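Local coordinates for protein 4-alpha-glucanotransferase (Aquifex aeolicus, PDB 1TZ7) that is an amylomaltase-type enzyme built on an eight-stranded parallel beta/alpha barrel that carries largely helical additions, at residues Ser149-Asp154 and Phe200-Phe205; Met159-Glu164 and Tyr170-Glu175; Lys177-Glu182 and Asp237-Pro242. One frame throughout, in Å; residues are numbered along the deposited sequence.

Contact 1: residues Ser149-Asp154 and Phe200-Phe205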
loop_
_atom_site.group_PDB
_atom_site.type_symbol
_atom_site.label_atom_id
_atom_site.label_comp_id
_atom_site.label_asym_id
_atom_site.label_seq_id
_atom_site.Cartn_x
_atom_site.Cartn_y
_atom_site.Cartn_z
ATOM N N SER A 149 -5.369 2.189 21.252
ATOM C CA SER A 149 -4.889 3.301 22.087
ATOM C C SER A 149 -3.492 3.783 21.675
ATOM O O SER A 149 -3.164 4.960 21.824
ATOM C CB SER A 149 -4.866 2.880 23.560
ATOM O OG SER A 149 -4.042 1.737 23.751
ATOM N N TYR A 150 -2.680 2.865 21.165
ATOM C CA TYR A 150 -1.277 3.147 20.871
ATOM C C TYR A 150 -1.089 4.180 19.719
ATOM O O TYR A 150 -0.049 4.833 19.639
ATOM C CB TYR A 150 -0.513 1.832 20.548
ATOM C CG TYR A 150 -1.184 0.961 19.500
ATOM C CD1 TYR A 150 -0.740 0.958 18.188
ATOM C CD2 TYR A 150 -2.269 0.138 19.830
ATOM C CE1 TYR A 150 -1.349 0.164 17.222
ATOM C CE2 TYR A 150 -2.886 -0.658 18.868
ATOM C CZ TYR A 150 -2.423 -0.637 17.568
ATOM O OH TYR A 150 -3.029 -1.422 16.601
ATOM N N TRP A 151 -2.096 4.319 18.841
ATOM C CA TRP A 151 -2.001 5.275 17.708
ATOM C C TRP A 151 -3.204 6.240 17.587
ATOM O O TRP A 151 -3.049 7.365 17.112
ATOM C CB TRP A 151 -1.804 4.527 16.384
ATOM C CG TRP A 151 -3.017 3.770 15.923
ATOM C CD1 TRP A 151 -3.335 2.481 16.220
ATOM C CD2 TRP A 151 -4.069 4.254 15.077
ATOM N NE1 TRP A 151 -4.519 2.129 15.617
ATOM C CE2 TRP A 151 -4.990 3.201 14.908
ATOM C CE3 TRP A 151 -4.328 5.473 14.444
ATOM C CZ2 TRP A 151 -6.145 3.330 14.138
ATOM C CZ3 TRP A 151 -5.481 5.597 13.677
ATOM C CH2 TRP A 151 -6.369 4.534 13.533
ATOM N N LEU A 152 -4.389 5.796 18.007
ATOM C CA LEU A 152 -5.636 6.473 17.624
ATOM C C LEU A 152 -5.918 7.722 18.467
ATOM O O LEU A 152 -6.465 8.691 17.967
ATOM C CB LEU A 152 -6.818 5.511 17.705
ATOM C CG LEU A 152 -8.190 6.099 17.341
ATOM C CD1 LEU A 152 -8.177 6.753 15.958
ATOM C CD2 LEU A 152 -9.257 5.024 17.411
ATOM N N ARG A 153 -5.546 7.686 19.747
ATOM C CA ARG A 153 -5.638 8.876 20.601
ATOM C C ARG A 153 -4.844 10.017 19.989
ATOM O O ARG A 153 -5.303 11.156 19.949
ATOM C CB ARG A 153 -5.112 8.578 22.012
ATOM C CG ARG A 153 -6.028 7.695 22.847
ATOM C CD ARG A 153 -5.294 6.853 23.901
ATOM N NE ARG A 153 -6.028 6.785 25.166
ATOM C CZ ARG A 153 -7.133 6.056 25.365
ATOM N NH1 ARG A 153 -7.726 6.063 26.554
ATOM N NH2 ARG A 153 -7.645 5.323 24.381
ATOM N N ASP A 154 -3.649 9.697 19.505
ATOM C CA ASP A 154 -2.761 10.685 18.929
ATOM C C ASP A 154 -3.257 11.149 17.563
ATOM O O ASP A 154 -3.135 12.314 17.226
ATOM C CB ASP A 154 -1.349 10.118 18.805
ATOM C CG ASP A 154 -0.645 10.016 20.140
ATOM O OD1 ASP A 154 -0.052 8.957 20.425
ATOM O OD2 ASP A 154 -0.634 10.940 20.966
ATOM N N PHE A 200 -14.558 8.087 15.410
ATOM C CA PHE A 200 -15.756 7.502 14.790
ATOM C C PHE A 200 -15.498 7.131 13.331
ATOM O O PHE A 200 -15.923 6.078 12.873
ATOM C CB PHE A 200 -16.940 8.480 14.876
ATOM C CG PHE A 200 -18.090 8.131 13.959
ATOM C CD1 PHE A 200 -18.995 7.136 14.303
ATOM C CD2 PHE A 200 -18.263 8.802 12.750
ATOM C CE1 PHE A 200 -20.054 6.814 13.458
ATOM C CE2 PHE A 200 -19.318 8.481 11.905
ATOM C CZ PHE A 200 -20.213 7.487 12.261
ATOM N N VAL A 201 -14.798 8.002 12.608
ATOM C CA VAL A 201 -14.455 7.736 11.210
ATOM C C VAL A 201 -13.544 6.502 11.104
ATOM O O VAL A 201 -13.739 5.648 10.244
ATOM C CB VAL A 201 -13.754 8.966 10.547
ATOM C CG1 VAL A 201 -13.139 8.584 9.205
ATOM C CG2 VAL A 201 -14.743 10.105 10.370
ATOM N N GLN A 202 -12.560 6.420 11.993
ATOM C CA GLN A 202 -11.658 5.272 12.034
ATOM C C GLN A 202 -12.395 4.003 12.461
ATOM O O GLN A 202 -12.140 2.926 11.941
ATOM C CB GLN A 202 -10.495 5.548 12.985
ATOM C CG GLN A 202 -9.515 6.584 12.469
ATOM C CD GLN A 202 -9.017 6.261 11.085
ATOM O OE1 GLN A 202 -8.425 5.214 10.869
ATOM N NE2 GLN A 202 -9.266 7.155 10.139
ATOM N N PHE A 203 -13.308 4.147 13.413
ATOM C CA PHE A 203 -14.167 3.044 13.846
ATOM C C PHE A 203 -14.922 2.448 12.648
ATOM O O PHE A 203 -14.886 1.237 12.415
ATOM C CB PHE A 203 -15.159 3.547 14.902
ATOM C CG PHE A 203 -16.215 2.539 15.289
ATOM C CD1 PHE A 203 -17.526 2.678 14.842
ATOM C CD2 PHE A 203 -15.905 1.467 16.113
ATOM C CE1 PHE A 203 -18.506 1.756 15.206
ATOM C CE2 PHE A 203 -16.887 0.540 16.477
ATOM C CZ PHE A 203 -18.181 0.689 16.021
ATOM N N VAL A 204 -15.591 3.308 11.888
ATOM C CA VAL A 204 -16.367 2.868 10.736
ATOM C C VAL A 204 -15.484 2.133 9.734
ATOM O O VAL A 204 -15.884 1.112 9.185
ATOM C CB VAL A 204 -17.061 4.060 10.024
ATOM C CG1 VAL A 204 -17.691 3.608 8.701
ATOM C CG2 VAL A 204 -18.116 4.684 10.932
ATOM N N PHE A 205 -14.280 2.657 9.501
ATOM C CA PHE A 205 -13.376 2.070 8.515
ATOM C C PHE A 205 -12.925 0.678 8.943
ATOM O O PHE A 205 -12.976 -0.267 8.161
ATOM C CB PHE A 205 -12.146 2.957 8.295
ATOM C CG PHE A 205 -11.122 2.346 7.373
ATOM C CD1 PHE A 205 -11.109 2.663 6.019
ATOM C CD2 PHE A 205 -10.185 1.437 7.857
ATOM C CE1 PHE A 205 -10.175 2.093 5.165
ATOM C CE2 PHE A 205 -9.252 0.866 7.008
ATOM C CZ PHE A 205 -9.246 1.197 5.658
#
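Trp151 and Gln202 are brought together by two torsions: chi1 of 70° sets CG of the tryptophan between its own backbone N and carbonyl carbon, so that the indole reaches across to the other helix, while a bend at chi2 of -53° folds the glutamine chain back and presents its amide at the far end of the ring. Atom CH2 of Trp151 does the touching, 3.4 Å from Gln202 OE1. The oxygen comes in at the rim, close to the level of the ring, and the amide stands almost upright against the indole, the two planes lying 82° apart. The oxygen probably gains a little from the weakly positive rim of the ring, but its main polar partner is Gly86 N, from which it accepts a hydrogen bond. That bond, with a further one from NE2, probably restrains the amide where the indole meets it.

The aliphatic part of the glutamine is used too. Gln202 CG lies 3.9 Å from Trp151 CH2 and 3.7 Å from Leu152 CD1, a methyl that also approaches Gln202 CB at 4.0 Å; the leucine and glutamine chains run antiparallel alongside each other. Leu152 CB covers the middle of one indole face of Trp151 from 3.9 Å, so the two side chains present a joint apolar surface to the glutamine. Around them Phe84 and His295 meet the indole, and Phe144 and Leu145 of helix 138-147 pack against Leu152. Only three side chains bridge the segments, all buried, with the CA atoms of Leu152 and Gln202 still 8.3 Å apart. This is side-chain-mediated helix-helix packing, joining helix 149-165 to helix 192-218, which leads into strand 222-227 of the beta/alpha barrel.

Contact 2: residues Met159-Glu164 and Tyr170-Glu175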
loop_
_atom_site.group_PDB
_atom_site.type_symbol
_atom_site.label_atom_id
_atom_site.label_comp_id
_atom_site.label_asym_id
_atom_site.label_seq_id
_atom_site.Cartn_x
_atom_site.Cartn_y
_atom_site.Cartn_z
ATOM N N MET A 159 -5.763 15.262 14.078
ATOM C CA MET A 159 -6.704 15.703 13.048
ATOM C C MET A 159 -7.587 16.848 13.547
ATOM O O MET A 159 -7.985 17.708 12.774
ATOM C CB MET A 159 -7.589 14.536 12.597
ATOM C CG MET A 159 -6.845 13.445 11.821
ATOM S SD MET A 159 -6.154 14.025 10.265
ATOM C CE MET A 159 -7.650 14.280 9.288
ATOM N N ALA A 160 -7.889 16.845 14.844
ATOM C CA ALA A 160 -8.772 17.861 15.435
ATOM C C ALA A 160 -8.062 19.209 15.561
ATOM O O ALA A 160 -8.676 20.263 15.379
ATOM C CB ALA A 160 -9.265 17.401 16.791
ATOM N N ILE A 161 -6.766 19.167 15.871
ATOM C CA ILE A 161 -5.956 20.381 15.983
ATOM C C ILE A 161 -5.635 20.941 14.597
ATOM O O ILE A 161 -5.624 22.153 14.397
ATOM C CB ILE A 161 -4.639 20.087 16.761
ATOM C CG1 ILE A 161 -4.952 19.618 18.184
ATOM C CG2 ILE A 161 -3.754 21.334 16.809
ATOM C CD1 ILE A 161 -3.804 18.900 18.855
ATOM N N LYS A 162 -5.375 20.044 13.645
ATOM C CA LYS A 162 -5.134 20.435 12.251
ATOM C C LYS A 162 -6.360 21.150 11.673
ATOM O O LYS A 162 -6.232 22.109 10.914
ATOM C CB LYS A 162 -4.803 19.200 11.402
ATOM C CG LYS A 162 -4.269 19.524 10.016
ATOM C CD LYS A 162 -3.517 18.339 9.409
ATOM C CE LYS A 162 -4.449 17.406 8.655
ATOM N NZ LYS A 162 -3.816 16.875 7.419
ATOM N N GLU A 163 -7.542 20.670 12.045
ATOM C CA GLU A 163 -8.799 21.284 11.626
ATOM C C GLU A 163 -8.915 22.707 12.162
ATOM O O GLU A 163 -9.203 23.638 11.417
ATOM C CB GLU A 163 -9.982 20.456 12.135
ATOM C CG GLU A 163 -10.823 19.830 11.042
ATOM C CD GLU A 163 -11.794 18.798 11.581
ATOM O OE1 GLU A 163 -11.990 18.753 12.814
ATOM O OE2 GLU A 163 -12.361 18.033 10.776
ATOM N N GLU A 164 -8.690 22.860 13.463
ATOM C CA GLU A 164 -8.934 24.123 14.147
ATOM C C GLU A 164 -7.976 25.197 13.650
ATOM O O GLU A 164 -8.402 26.227 13.129
ATOM C CB GLU A 164 -8.781 23.941 15.666
ATOM C CG GLU A 164 -9.034 25.204 16.483
ATOM C CD GLU A 164 -10.492 25.370 16.869
ATOM O OE1 GLU A 164 -10.760 25.806 18.007
ATOM O OE2 GLU A 164 -11.369 25.067 16.035
ATOM N N TYR A 170 3.998 21.082 12.454
ATOM C CA TYR A 170 5.255 21.817 12.651
ATOM C C TYR A 170 5.047 23.333 12.568
ATOM O O TYR A 170 5.980 24.099 12.776
ATOM C CB TYR A 170 6.320 21.368 11.628
ATOM C CG TYR A 170 5.854 21.396 10.184
ATOM C CD1 TYR A 170 5.281 20.273 9.599
ATOM C CD2 TYR A 170 5.993 22.545 9.406
ATOM C CE1 TYR A 170 4.856 20.289 8.284
ATOM C CE2 TYR A 170 5.569 22.572 8.086
ATOM C CZ TYR A 170 5.001 21.439 7.530
ATOM O OH TYR A 170 4.579 21.453 6.227
ATOM N N GLU A 171 3.817 23.751 12.265
ATOM C CA GLU A 171 3.463 25.177 12.234
ATOM C C GLU A 171 2.619 25.585 13.462
ATOM O O GLU A 171 2.344 26.767 13.666
ATOM C CB GLU A 171 2.696 25.503 10.944
ATOM C CG GLU A 171 3.350 24.960 9.675
ATOM C CD GLU A 171 2.744 25.539 8.406
ATOM O OE1 GLU A 171 1.595 25.178 8.075
ATOM O OE2 GLU A 171 3.421 26.353 7.739
ATOM N N TRP A 172 2.217 24.599 14.271
ATOM C CA TRP A 172 1.399 24.865 15.466
ATOM C C TRP A 172 2.193 25.624 16.510
ATOM O O TRP A 172 3.421 25.676 16.452
ATOM C CB TRP A 172 0.897 23.556 16.081
ATOM C CG TRP A 172 -0.091 22.823 15.246
ATOM C CD1 TRP A 172 -0.852 23.330 14.231
ATOM C CD2 TRP A 172 -0.438 21.442 15.353
ATOM N NE1 TRP A 172 -1.648 22.343 13.699
ATOM C CE2 TRP A 172 -1.413 21.174 14.370
ATOM C CE3 TRP A 172 -0.020 20.393 16.185
ATOM C CZ2 TRP A 172 -1.974 19.906 14.196
ATOM C CZ3 TRP A 172 -0.581 19.136 16.008
ATOM C CH2 TRP A 172 -1.546 18.907 15.023
ATOM N N ASP A 173 1.485 26.206 17.477
ATOM C CA ASP A 173 2.124 26.788 18.651
ATOM C C ASP A 173 3.139 25.810 19.239
ATOM O O ASP A 173 2.937 24.596 19.204
ATOM C CB ASP A 173 1.072 27.156 19.711
ATOM C CG ASP A 173 0.439 28.520 19.462
ATOM O OD1 ASP A 173 0.660 29.093 18.376
ATOM O OD2 ASP A 173 -0.292 29.092 20.296
ATOM N N GLU A 174 4.224 26.348 19.782
ATOM C CA GLU A 174 5.391 25.549 20.148
ATOM C C GLU A 174 5.039 24.468 21.176
ATOM O O GLU A 174 5.660 23.410 21.208
ATOM C CB GLU A 174 6.501 26.452 20.703
ATOM C CG GLU A 174 7.886 25.825 20.674
ATOM C CD GLU A 174 8.712 26.293 19.490
ATOM O OE1 GLU A 174 9.185 27.453 19.514
ATOM O OE2 GLU A 174 8.888 25.501 18.536
ATOM N N GLU A 175 4.039 24.743 22.008
ATOM C CA GLU A 175 3.682 23.837 23.094
ATOM C C GLU A 175 2.943 22.596 22.583
ATOM O O GLU A 175 3.183 21.492 23.056
ATOM C CB GLU A 175 2.828 24.561 24.136
ATOM C CG GLU A 175 3.149 24.167 25.566
ATOM C CD GLU A 175 2.819 25.254 26.554
ATOM O OE1 GLU A 175 1.633 25.383 26.916
ATOM O OE2 GLU A 175 3.745 25.984 26.970
#
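Ile161 stands nearly perpendicular to Trp172, the branched chain pressing down on the flat of the indole. The methyl CG2 of Ile161 makes a CH-pi contact with the six-membered ring of Trp172, 3.4 Å from its centroid and only 13° off the ring normal. With CG2 anti to the isoleucine's backbone N, this methyl, rather than the longer CG1 branch, is the one that lands on the face. Ile161 CB follows behind it, 3.7 Å from Trp172 CZ2 and equally close to CH2. Backbone takes part as well: Lys162 N comes obliquely to within 3.4 Å of Trp172 CZ2, and Lys162 CB stands 4.0 Å from the same ring atom before the lysine chain departs from the ring.

The indole nitrogen turns to the connecting loop, where NE1 gives a weak hydrogen bond to Lys167 O. Beyond the pair, Val187 of helix 181-190 touches Ile161, and Trp239 meets Trp172 edge-to-face. A tryptophan from the turn thus folds back over the last turns of helix 149-165, an apolar contact between that helix and the lead-in to helix 174-177, across the short connection between them in the helical part of this beta/alpha-barrel enzyme.

Contact 3: residues Lys177-Glu182 and Asp237-Pro242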
loop_
_atom_site.group_PDB
_atom_site.type_symbol
_atom_site.label_atom_id
_atom_site.label_comp_id
_atom_site.label_asym_id
_atom_site.label_seq_id
_atom_site.Cartn_x
_atom_site.Cartn_y
_atom_site.Cartn_z
ATOM N N LYS A 177 3.175 21.711 19.360
ATOM C CA LYS A 177 4.124 21.181 18.383
ATOM C C LYS A 177 5.079 20.170 19.030
ATOM O O LYS A 177 5.416 19.152 18.428
ATOM C CB LYS A 177 4.923 22.335 17.761
ATOM C CG LYS A 177 5.980 21.915 16.758
ATOM C CD LYS A 177 6.727 23.131 16.212
ATOM C CE LYS A 177 7.943 22.727 15.404
ATOM N NZ LYS A 177 8.865 23.875 15.180
ATOM N N ARG A 178 5.508 20.465 20.255
ATOM C CA ARG A 178 6.483 19.631 20.956
ATOM C C ARG A 178 5.792 18.716 21.966
ATOM O O ARG A 178 6.448 18.050 22.760
ATOM C CB ARG A 178 7.516 20.511 21.670
ATOM C CG ARG A 178 8.168 21.557 20.773
ATOM C CD ARG A 178 9.672 21.654 20.923
ATOM N NE ARG A 178 10.256 22.563 19.942
ATOM C CZ ARG A 178 11.537 22.923 19.917
ATOM N NH1 ARG A 178 12.385 22.451 20.827
ATOM N NH2 ARG A 178 11.972 23.759 18.981
ATOM N N ARG A 179 4.460 18.699 21.932
ATOM C CA ARG A 179 3.668 17.759 22.723
ATOM C C ARG A 179 3.945 17.895 24.228
ATOM O O ARG A 179 4.163 16.904 24.922
ATOM C CB ARG A 179 3.930 16.316 22.262
ATOM C CG ARG A 179 3.449 16.029 20.846
ATOM C CD ARG A 179 3.805 14.640 20.339
ATOM N NE ARG A 179 3.380 13.587 21.265
ATOM C CZ ARG A 179 2.128 13.144 21.382
ATOM N NH1 ARG A 179 1.846 12.187 22.254
ATOM N NH2 ARG A 179 1.157 13.655 20.628
ATOM N N GLU A 180 3.931 19.127 24.721
ATOM C CA GLU A 180 3.971 19.370 26.160
ATOM C C GLU A 180 2.735 18.767 26.820
ATOM O O GLU A 180 1.618 18.922 26.325
ATOM C CB GLU A 180 4.049 20.873 26.455
ATOM C CG GLU A 180 5.331 21.302 27.160
ATOM C CD GLU A 180 6.500 21.461 26.205
ATOM O OE1 GLU A 180 6.551 22.486 25.491
ATOM O OE2 GLU A 180 7.368 20.564 26.168
ATOM N N LYS A 181 2.947 18.077 27.938
ATOM C CA LYS A 181 1.907 17.243 28.548
ATOM C C LYS A 181 0.627 18.039 28.810
ATOM O O LYS A 181 -0.463 17.625 28.413
ATOM C CB LYS A 181 2.420 16.633 29.864
ATOM C CG LYS A 181 3.534 15.580 29.679
ATOM C CD LYS A 181 4.599 15.662 30.800
ATOM C CE LYS A 181 6.016 15.825 30.232
ATOM N NZ LYS A 181 6.886 16.653 31.116
ATOM N N GLU A 182 0.768 19.183 29.476
ATOM C CA GLU A 182 -0.388 19.960 29.927
ATOM C C GLU A 182 -1.164 20.550 28.745
ATOM O O GLU A 182 -2.391 20.552 28.742
ATOM C CB GLU A 182 0.057 21.084 30.875
ATOM C CG GLU A 182 -1.096 21.809 31.559
ATOM C CD GLU A 182 -0.635 22.701 32.705
ATOM O OE1 GLU A 182 -0.015 23.748 32.434
ATOM O OE2 GLU A 182 -0.897 22.352 33.876
ATOM N N ASP A 237 2.695 10.608 12.814
ATOM C CA ASP A 237 3.772 9.693 13.216
ATOM C C ASP A 237 5.057 10.439 13.562
ATOM O O ASP A 237 5.697 10.145 14.561
ATOM C CB ASP A 237 4.047 8.684 12.113
ATOM C CG ASP A 237 2.806 7.937 11.690
ATOM O OD1 ASP A 237 2.401 8.071 10.516
ATOM O OD2 ASP A 237 2.162 7.200 12.464
ATOM N N VAL A 238 5.428 11.409 12.729
ATOM C CA VAL A 238 6.610 12.236 12.998
ATOM C C VAL A 238 6.333 13.152 14.185
ATOM O O VAL A 238 7.183 13.335 15.050
ATOM C CB VAL A 238 7.011 13.084 11.759
ATOM C CG1 VAL A 238 8.238 13.910 12.056
ATOM C CG2 VAL A 238 7.261 12.179 10.546
ATOM N N TRP A 239 5.131 13.715 14.217
ATOM C CA TRP A 239 4.685 14.541 15.335
ATOM C C TRP A 239 4.837 13.808 16.683
ATOM O O TRP A 239 5.329 14.382 17.651
ATOM C CB TRP A 239 3.225 14.952 15.127
ATOM C CG TRP A 239 2.672 15.814 16.216
ATOM C CD1 TRP A 239 3.224 16.953 16.721
ATOM C CD2 TRP A 239 1.453 15.608 16.936
ATOM N NE1 TRP A 239 2.423 17.471 17.712
ATOM C CE2 TRP A 239 1.328 16.662 17.865
ATOM C CE3 TRP A 239 0.445 14.631 16.894
ATOM C CZ2 TRP A 239 0.242 16.769 18.739
ATOM C CZ3 TRP A 239 -0.631 14.742 17.762
ATOM C CH2 TRP A 239 -0.721 15.804 18.672
ATOM N N THR A 240 4.417 12.540 16.732
ATOM C CA THR A 240 4.397 11.785 18.004
ATOM C C THR A 240 5.768 11.237 18.369
ATOM O O THR A 240 6.073 11.066 19.539
ATOM C CB THR A 240 3.373 10.614 17.956
ATOM O OG1 THR A 240 3.292 10.071 16.636
ATOM C CG2 THR A 240 1.984 11.100 18.242
ATOM N N ASN A 241 6.589 10.956 17.363
ATOM C CA ASN A 241 7.896 10.346 17.597
ATOM C C ASN A 241 9.028 11.072 16.857
ATOM O O ASN A 241 9.710 10.479 16.033
ATOM C CB ASN A 241 7.870 8.880 17.175
ATOM C CG ASN A 241 6.708 8.121 17.775
ATOM O OD1 ASN A 241 5.718 7.839 17.099
ATOM N ND2 ASN A 241 6.817 7.789 19.044
ATOM N N PRO A 242 9.233 12.349 17.167
ATOM C CA PRO A 242 10.243 13.156 16.467
ATOM C C PRO A 242 11.663 12.595 16.622
ATOM O O PRO A 242 12.445 12.637 15.677
ATOM C CB PRO A 242 10.124 14.538 17.138
ATOM C CG PRO A 242 9.428 14.285 18.434
ATOM C CD PRO A 242 8.534 13.118 18.209
#
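The carbonyl oxygen of Leu176 is shared by the two residues that carry this contact, Trp239 and Arg179: it accepts hydrogen bonds from the indole NE1 of the one and the backbone N of the other. The neighbouring carbonyl also faces the indole, Lys177 O lying at the ring edge, near its plane, 3.5 Å from Trp239 NE1, although the bond itself goes to Leu176.

Over the face of the same indole runs the side chain of Arg179. Its CD makes a CH-pi contact 4.1 Å from the centroid of the five-membered ring, 10° off the normal, and its CZ stands 4.7 Å above the centroid of the six-membered ring in a cation-pi interaction. The guanidinium is set on edge, its plane 89° from that of the ring, with NH2 pointing down to within 3.5 Å of Trp239 CH2. A bend at chi3 turns the group this way after the extended start of the chain.

Arg179 comes to this place through a Schellman motif that ends helix 174-177. As its C-prime residue it adopts positive phi, and Glu180 N closes the outer bond to Glu175 O. The chain reversal leaves the arginine facing helix 236-240, which follows barrel strand 222-227 and whose last turn it meets closely, with Arg179 CD 3.1 Å from Trp239 O.

Thr240 packs on the flat of the guanidinium: its CG2 lies over one face, 3.6 Å from Arg179 NH2. The threonine hydroxyl is bonded to Ala236 O, consistent with the methyl, not the hydroxyl, being turned to the arginine. The charge of the guanidinium is met by Asp154 of helix 149-165, whose OD2 forms a salt bridge with NH1.

In the fold
From the N terminus, the chain first enters contact 1 at 149-154, on helix 149-165. The end of that helix opens contact 2, which closes a short loop at 170-175 and so falls wholly within the span of contact 1. Contact 3 begins just afterwards, at 177-182, before helix 192-218 returns to complete contact 1 at 200-205; its own partner, 237-242, comes only after barrel strand 222-227, so contacts 1 and 3 cross. Contacts 2 and 3 follow in series, their centres about 11 Å apart. Together they tie the helical region between strands 60-62 and 222-227 to itself and to helix 236-240 beyond the latter strand.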